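Local atomic coordinates of uncharacterized protein, DUF633, LMOf2365_1472 (Listeria monocytogenes str. 4b F2365, PDB entry 3GNL), a protein that is uncharacterized but probably methylates tRNA, as an adenine(22)-N(1)-methyltransferase with a Rossmann-like fold. Residues I127-L132 / E157-A162; F47-E52 / A83-K88. All blocks are in the same frame, centred on the assembly; numbering follows the deposited sequence.

Contact 1: I127-L132 / E157-A162; sequences IAAWQL and EIMVLA
Met-159, a selenomethionine, reaches from its strand into the first turn of the helix that carries Ala-129 and Leu-132. Its SE atom lies 3.9 Å from CB of Leu-132, and its terminal CE turns back against the turn, 3.7 Å from the backbone O of Ala-129 and 4.2 Å from CB of the same residue. The side chain is extended as far as SE (chi2 180°) and then bends (chi3 78°), which puts the methyl group between the two helix residues, with CE also 4.0 Å from CB of Leu-132. O of Ala-129 already accepts a hydrogen bond from N of Leu-132 (2.9 Å), and its meeting with the methyl is van der Waals in kind.

Two residues earlier on the same side of the strand, Glu-157 reaches across toward the helix start and sets OE1 3.5 Å from CB of Ala-129. This is a carboxylate oxygen resting on a methyl group; the other oxygen, OE2, makes a weak, long ion pair with Arg-133, the residue after Leu-132. The charged end therefore stays toward the margin of an otherwise apolar contact. Further out, Leu-132 also touches Ile-104, Arg-105 and Leu-108 of helix 101-110 and Leu-123 and Pro-125 of strand 120-125, to which Met-159 is bonded through the backbone of Leu-123. Helix 129-139 links strand 120-125 to 141-151, and antiparallel strand 154-163 is inserted between those two, giving the 3-2-1-4-5-7-6 strand order of class I, Rossmann-like methyltransferases.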
loop_
_atom_site.group_PDB
_atom_site.type_symbol
_atom_site.label_atom_id
_atom_site.label_comp_id
_atom_site.label_asym_id
_atom_site.label_seq_id
_atom_site.Cartn_x
_atom_site.Cartn_y
_atom_site.Cartn_z
ATOM N N ILE A 127 -2.936 -5.905 -3.768
ATOM C CA ILE A 127 -3.364 -7.253 -3.318
ATOM C C ILE A 127 -2.674 -7.494 -1.998
ATOM O O ILE A 127 -1.591 -6.921 -1.747
ATOM C CB ILE A 127 -2.977 -8.374 -4.393
ATOM C CG1 ILE A 127 -3.561 -9.767 -4.069
ATOM C CG2 ILE A 127 -1.488 -8.493 -4.602
ATOM C CD1 ILE A 127 -3.280 -10.827 -5.233
ATOM N N ALA A 128 -3.264 -8.346 -1.166
ATOM C CA ALA A 128 -2.614 -8.810 0.064
ATOM C C ALA A 128 -2.069 -7.656 0.960
ATOM O O ALA A 128 -0.900 -7.721 1.415
ATOM C CB ALA A 128 -1.512 -9.804 -0.282
ATOM N N ALA A 129 -2.925 -6.677 1.194
ATOM C CA ALA A 129 -2.590 -5.560 2.092
ATOM C C ALA A 129 -2.176 -6.116 3.466
ATOM O O ALA A 129 -1.263 -5.589 4.118
ATOM C CB ALA A 129 -3.775 -4.610 2.234
ATOM N N TRP A 130 -2.828 -7.184 3.923
ATOM C CA TRP A 130 -2.529 -7.754 5.222
ATOM C C TRP A 130 -1.038 -8.080 5.386
ATOM O O TRP A 130 -0.533 -8.039 6.523
ATOM C CB TRP A 130 -3.393 -9.020 5.482
ATOM C CG TRP A 130 -3.022 -10.190 4.593
ATOM C CD1 TRP A 130 -3.587 -10.505 3.389
ATOM C CD2 TRP A 130 -2.007 -11.186 4.829
ATOM N NE1 TRP A 130 -3.010 -11.635 2.864
ATOM C CE2 TRP A 130 -2.031 -12.075 3.718
ATOM C CE3 TRP A 130 -1.094 -11.421 5.876
ATOM C CZ2 TRP A 130 -1.179 -13.186 3.623
ATOM C CZ3 TRP A 130 -0.246 -12.511 5.779
ATOM C CH2 TRP A 130 -0.300 -13.383 4.654
ATOM N N GLN A 131 -0.329 -8.400 4.305
ATOM C CA GLN A 131 1.098 -8.727 4.356
ATOM C C GLN A 131 1.874 -7.537 4.913
ATOM O O GLN A 131 2.838 -7.713 5.658
ATOM C CB GLN A 131 1.661 -9.026 2.982
ATOM C CG GLN A 131 1.213 -10.324 2.365
ATOM C CD GLN A 131 2.156 -11.432 2.713
ATOM O OE1 GLN A 131 3.035 -11.266 3.564
ATOM N NE2 GLN A 131 1.975 -12.590 2.071
ATOM N N LEU A 132 1.458 -6.341 4.547
ATOM C CA LEU A 132 2.150 -5.146 5.016
ATOM C C LEU A 132 1.767 -4.794 6.453
ATOM O O LEU A 132 2.560 -4.208 7.213
ATOM C CB LEU A 132 1.865 -3.994 4.052
ATOM C CG LEU A 132 2.447 -4.222 2.664
ATOM C CD1 LEU A 132 2.004 -3.115 1.762
ATOM C CD2 LEU A 132 3.990 -4.339 2.687
ATOM N N GLU A 157 -6.662 0.175 -1.149
ATOM C CA GLU A 157 -6.327 0.539 0.232
ATOM C C GLU A 157 -4.979 1.243 0.267
ATOM O O GLU A 157 -4.056 0.888 -0.494
ATOM C CB GLU A 157 -6.260 -0.711 1.116
ATOM C CG GLU A 157 -7.611 -1.432 1.350
ATOM C CD GLU A 157 -7.393 -2.897 1.665
ATOM O OE1 GLU A 157 -6.858 -3.661 0.799
ATOM O OE2 GLU A 157 -7.761 -3.290 2.764
ATOM N N ILE A 158 -4.891 2.233 1.160
ATOM C CA ILE A 158 -3.637 3.016 1.377
ATOM C C ILE A 158 -3.368 2.971 2.874
ATOM O O ILE A 158 -4.292 3.013 3.689
ATOM C CB ILE A 158 -3.821 4.478 0.917
ATOM C CG1 ILE A 158 -4.115 4.475 -0.601
ATOM C CG2 ILE A 158 -2.554 5.336 1.251
ATOM C CD1 ILE A 158 -4.671 5.757 -1.079
HETATM N N MSE A 159 -2.108 2.823 3.246
HETATM C CA MSE A 159 -1.763 2.851 4.666
HETATM C C MSE A 159 -0.544 3.751 4.857
HETATM O O MSE A 159 0.361 3.781 4.028
HETATM C CB MSE A 159 -1.483 1.445 5.207
HETATM C CG MSE A 159 -0.272 0.754 4.690
HETATM SE SE MSE A 159 -0.152 -1.041 5.559
HETATM C CE MSE A 159 -1.502 -1.898 4.452
ATOM N N VAL A 160 -0.525 4.451 5.985
ATOM C CA VAL A 160 0.598 5.343 6.278
ATOM C C VAL A 160 1.192 4.866 7.564
ATOM O O VAL A 160 0.433 4.569 8.507
ATOM C CB VAL A 160 0.107 6.766 6.424
ATOM C CG1 VAL A 160 1.311 7.706 6.713
ATOM C CG2 VAL A 160 -0.680 7.201 5.161
ATOM N N LEU A 161 2.511 4.713 7.592
ATOM C CA LEU A 161 3.188 4.144 8.765
ATOM C C LEU A 161 4.262 5.064 9.284
ATOM O O LEU A 161 4.811 5.865 8.527
ATOM C CB LEU A 161 3.840 2.813 8.414
ATOM C CG LEU A 161 2.825 1.745 7.946
ATOM C CD1 LEU A 161 2.756 1.832 6.460
ATOM C CD2 LEU A 161 3.202 0.365 8.333
ATOM N N ALA A 162 4.667 4.860 10.536
ATOM C CA ALA A 162 5.783 5.625 11.126
ATOM C C ALA A 162 6.527 4.672 12.071
ATOM O O ALA A 162 5.897 3.774 12.651
ATOM C CB ALA A 162 5.254 6.818 11.870
#

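Contact 2: F47-E52 / A83-K88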
loop_
_atom_site.group_PDB
_atom_site.type_symbol
_atom_site.label_atom_id
_atom_site.label_comp_id
_atom_site.label_asym_id
_atom_site.label_seq_id
_atom_site.Cartn_x
_atom_site.Cartn_y
_atom_site.Cartn_z
ATOM N N PHE A 47 12.036 17.704 -2.394
ATOM C CA PHE A 47 12.954 16.915 -3.182
ATOM C C PHE A 47 12.277 15.556 -3.348
ATOM O O PHE A 47 11.589 15.114 -2.419
ATOM C CB PHE A 47 14.297 16.770 -2.472
ATOM C CG PHE A 47 15.203 15.776 -3.115
ATOM C CD1 PHE A 47 15.884 16.086 -4.289
ATOM C CD2 PHE A 47 15.372 14.499 -2.560
ATOM C CE1 PHE A 47 16.728 15.124 -4.894
ATOM C CE2 PHE A 47 16.198 13.558 -3.156
ATOM C CZ PHE A 47 16.889 13.859 -4.318
ATOM N N ALA A 48 12.449 14.921 -4.510
ATOM C CA ALA A 48 11.994 13.545 -4.714
ATOM C C ALA A 48 12.993 12.720 -5.490
ATOM O O ALA A 48 13.619 13.217 -6.429
ATOM C CB ALA A 48 10.685 13.526 -5.441
ATOM N N ILE A 49 13.100 11.449 -5.137
ATOM C CA ILE A 49 13.673 10.402 -5.998
ATOM C C ILE A 49 12.492 9.678 -6.643
ATOM O O ILE A 49 11.556 9.275 -5.931
ATOM C CB ILE A 49 14.476 9.384 -5.176
ATOM C CG1 ILE A 49 15.671 10.079 -4.472
ATOM C CG2 ILE A 49 14.928 8.214 -6.041
ATOM C CD1 ILE A 49 16.326 9.213 -3.354
ATOM N N ALA A 50 12.508 9.550 -7.960
ATOM C CA ALA A 50 11.562 8.675 -8.643
ATOM C C ALA A 50 12.301 7.425 -9.092
ATOM O O ALA A 50 13.134 7.483 -10.007
ATOM C CB ALA A 50 10.918 9.400 -9.798
ATOM N N GLY A 51 12.012 6.289 -8.448
ATOM C CA GLY A 51 12.703 5.026 -8.781
ATOM C C GLY A 51 11.991 4.226 -9.850
ATOM O O GLY A 51 10.778 4.196 -9.905
ATOM N N GLU A 52 12.724 3.577 -10.755
ATOM C CA GLU A 52 12.135 2.714 -11.756
ATOM C C GLU A 52 13.064 1.543 -11.939
ATOM O O GLU A 52 14.263 1.701 -11.769
ATOM C CB GLU A 52 11.931 3.421 -13.109
ATOM C CG GLU A 52 11.147 4.735 -12.999
ATOM C CD GLU A 52 9.705 4.514 -12.719
ATOM O OE1 GLU A 52 9.232 3.366 -12.731
ATOM O OE2 GLU A 52 9.016 5.539 -12.462
ATOM N N ALA A 83 17.104 0.204 -3.793
ATOM C CA ALA A 83 18.486 0.372 -4.349
ATOM C C ALA A 83 18.675 1.800 -4.889
ATOM O O ALA A 83 19.809 2.270 -5.061
ATOM C CB ALA A 83 18.767 -0.639 -5.434
ATOM N N VAL A 84 17.576 2.503 -5.128
ATOM C CA VAL A 84 17.681 3.855 -5.661
ATOM C C VAL A 84 17.903 4.890 -4.562
ATOM O O VAL A 84 18.155 6.054 -4.860
ATOM C CB VAL A 84 16.463 4.242 -6.548
ATOM C CG1 VAL A 84 16.333 3.314 -7.760
ATOM C CG2 VAL A 84 15.137 4.341 -5.682
ATOM N N ILE A 85 17.827 4.482 -3.304
ATOM C CA ILE A 85 17.987 5.386 -2.169
ATOM C C ILE A 85 19.393 5.255 -1.603
ATOM O O ILE A 85 19.941 4.160 -1.522
ATOM C CB ILE A 85 16.967 5.093 -1.031
ATOM C CG1 ILE A 85 15.537 5.393 -1.472
ATOM C CG2 ILE A 85 17.266 5.913 0.216
ATOM C CD1 ILE A 85 14.529 5.072 -0.374
ATOM N N GLU A 86 19.965 6.384 -1.207
ATOM C CA GLU A 86 21.258 6.360 -0.539
ATOM C C GLU A 86 21.149 7.127 0.777
ATOM O O GLU A 86 20.309 8.031 0.916
ATOM C CB GLU A 86 22.326 6.950 -1.463
ATOM C CG GLU A 86 23.614 6.160 -1.497
ATOM C CD GLU A 86 23.489 4.833 -2.237
ATOM O OE1 GLU A 86 23.197 4.842 -3.457
ATOM O OE2 GLU A 86 23.705 3.775 -1.595
ATOM N N LYS A 87 21.981 6.752 1.758
ATOM C CA LYS A 87 21.980 7.417 3.074
ATOM C C LYS A 87 22.065 8.939 2.966
ATOM O O LYS A 87 21.323 9.650 3.652
ATOM C CB LYS A 87 23.105 6.880 3.977
ATOM N N LYS A 88 22.941 9.436 2.079
ATOM C CA LYS A 88 23.145 10.886 1.921
ATOM C C LYS A 88 21.936 11.623 1.339
ATOM O O LYS A 88 21.840 12.850 1.448
ATOM C CB LYS A 88 24.439 11.222 1.148
ATOM C CG LYS A 88 24.491 10.771 -0.308
ATOM C CD LYS A 88 25.713 11.363 -1.013
ATOM C CE LYS A 88 26.107 10.535 -2.235
ATOM N NZ LYS A 88 26.343 9.087 -1.894
#
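This is an apolar contact between a strand of the central sheet and a loop that packs on part of one face: residues 83-88 belong to the connection between strands 74-78 and 93-99, and they lie over strand 45-52. The loop also meets strand 23-28, where Val-84 touches Ile-28 and Ile-85 touches Ala-26. Ile-49 and Val-84 make the main meeting, their side chains passing alongside one another, pointed opposite ways, with CG2 of Ile-49 3.9 Å from CG2 of Val-84. The longer branch of Ile-49 lies beneath the loop backbone, its CD1 3.9 Å from O of Val-84 and 4.3 Å from CG1 of Ile-85.

Two positions along the strand, on the same face, Gly-51 presents bare backbone. Both methyls of Val-84 rest directly on CA of Gly-51, CG2 at 4.0 Å and CG1 at 4.1 Å. With chi1 at -61°, CG2 occupies the place between the backbone N and the carbonyl carbon, where it can touch Gly-51 and Ile-49 together. The CA atoms of Gly-51 and Val-84 are 6.0 Å apart.

The loop's carbonyls find polar partners outside the two segments: O of Val-84 accepts a hydrogen bond from Arg-77, and O of Ile-85 one from Lys-114. Between strand and loop the contact is van der Waals and buried, without directional bonds, and the hydrogen bonds from those two basic side chains are consistent with fixing the loop backbone.

Overall arrangement
Both contacts lie against the same mixed sheet, whose strand order is 74-78, 45-52, 23-28, 93-99, 120-125, 154-163, 141-151, but toward different ends of it. Contact 2 involves the strand next to the outermost 74-78, and contact 1 the antiparallel strand next to the outermost 141-151; three strands separate them. Their centres are 21 Å apart, their nearest atoms about 13 Å, and they do not touch. Along the chain they come in series, contact 2 closing before contact 1 opens. They thus sample the two ends of one methyltransferase-type sheet: a loop packed on a strand of the parallel part, and a helix packed on the inserted antiparallel strand.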